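Side-chain contact in AxyAgu115A (Amphibacillus xylanus NBRC 15112, PDB 6NPS), which probably hydrolyses alpha-linked glucuronic acid side groups from arabinoglucuronoxylan, as a family GH115 alpha-glucuronidase: residues A[183-186]-A[187-191]. The protein carries 3 engineered substitutions. Residues are numbered along the deposited sequence; the frame is centred on the assembly and turned at random.
Sequences GNWS and AKNFG
Phe-190 turns the edge of its ring toward one face of the Trp-185 indole, a T-shaped pair in which the phenyl and the six-membered ring have planes 70° apart and centroids 5.3 Å apart. The touching atom is CE2 of Phe-190, which stands over the rim of the benzo ring, 3.6 Å from CH2 of Trp-185. With CG anti to the backbone N, the indole runs forward along the helix and meets the residues one turn on. Met-197 of helix 195-207 packs against both rings, and Trp-142 and Phe-182 also adjoin the indole.

The five-membered part of the same indole meets Asn-189, whose amide plane crosses it at 71°. NE1 of Trp-185 and ND2 of Asn-189 lie 3.1 Å apart, but both are donors and do not bond each other; each is satisfied by a neighbouring backbone carbonyl, NE1 by Lys-630 O and ND2 by Gly-629 O. Helix 181-190, which follows strand 170-174 of the parallel barrel of this TIM-barrel family, is thereby joined to the C-terminal end of helix 601-629 and the residue after it.

Beneath the side chains run ordinary i to i+4 helical bonds, among them Phe-190 N to Ser-186 O, more bent than the three before it at 133°. Gly-183 O takes two donors, Ala-187 N and the hydroxyl OG of Ser-186 at 2.8 Å. The first torsion of Ser-186 folds that hydroxyl back over the preceding turn, where it donates to Gly-183 O. Gly-191, with positive phi, leaves the helical conformation, yet its N makes the next bond of the series, to Ala-187 O at 3.0 Å.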
# COMPACT_ATOMS: atom_id res chain seq x y z
N GLY A 183 8.99 13.78 34.75
CA GLY A 183 8.29 13.37 35.96
C GLY A 183 8.96 12.20 36.64
O GLY A 183 9.32 12.26 37.82
N ASN A 184 9.20 11.12 35.88
CA ASN A 184 9.91 9.96 36.41
C ASN A 184 11.33 10.30 36.84
O ASN A 184 11.84 9.75 37.82
CB ASN A 184 9.95 8.86 35.35
CG ASN A 184 8.65 8.13 35.24
OD1 ASN A 184 8.45 7.12 35.90
ND2 ASN A 184 7.75 8.63 34.40
N TRP A 185 11.99 11.18 36.10
CA TRP A 185 13.36 11.57 36.45
C TRP A 185 13.38 12.30 37.78
O TRP A 185 14.16 11.96 38.68
CB TRP A 185 13.94 12.46 35.34
CG TRP A 185 15.29 13.04 35.64
CD1 TRP A 185 16.48 12.40 35.58
CD2 TRP A 185 15.57 14.37 36.09
NE1 TRP A 185 17.51 13.26 35.93
CE2 TRP A 185 16.98 14.48 36.24
CE3 TRP A 185 14.78 15.50 36.33
CZ2 TRP A 185 17.61 15.67 36.64
CZ3 TRP A 185 15.41 16.69 36.75
CH2 TRP A 185 16.81 16.76 36.89
N SER A 186 12.53 13.31 37.92
CA SER A 186 12.41 14.06 39.17
C SER A 186 12.05 13.14 40.35
O SER A 186 12.66 13.22 41.42
CB SER A 186 11.36 15.16 39.00
OG SER A 186 10.11 14.55 39.27
N ALA A 187 11.05 12.27 40.17
CA ALA A 187 10.65 11.36 41.25
C ALA A 187 11.81 10.47 41.69
O ALA A 187 12.14 10.41 42.88
CB ALA A 187 9.45 10.51 40.81
N LYS A 188 12.45 9.77 40.75
CA LYS A 188 13.53 8.85 41.11
C LYS A 188 14.71 9.57 41.76
O LYS A 188 15.28 9.08 42.75
CB LYS A 188 14.00 8.09 39.87
CG LYS A 188 15.05 7.03 40.17
CD LYS A 188 16.18 7.13 39.15
CE LYS A 188 17.52 6.57 39.65
NZ LYS A 188 17.69 5.11 39.27
N ASN A 189 15.13 10.72 41.20
CA ASN A 189 16.36 11.37 41.65
C ASN A 189 16.14 12.39 42.77
O ASN A 189 17.11 12.79 43.42
CB ASN A 189 17.05 12.06 40.48
CG ASN A 189 17.80 11.08 39.56
OD1 ASN A 189 18.56 10.24 40.02
ND2 ASN A 189 17.55 11.18 38.25
N PHE A 190 14.90 12.83 43.01
CA PHE A 190 14.70 13.91 43.99
C PHE A 190 13.41 13.82 44.78
O PHE A 190 13.21 14.66 45.66
CB PHE A 190 14.73 15.30 43.31
CG PHE A 190 15.94 15.54 42.47
CD1 PHE A 190 17.15 15.90 43.05
CD2 PHE A 190 15.88 15.39 41.09
CE1 PHE A 190 18.27 16.11 42.27
CE2 PHE A 190 17.01 15.60 40.30
CZ PHE A 190 18.21 15.96 40.90
N GLY A 191 12.54 12.86 44.50
CA GLY A 191 11.25 12.81 45.18
C GLY A 191 10.18 13.76 44.67
O GLY A 191 9.08 13.77 45.21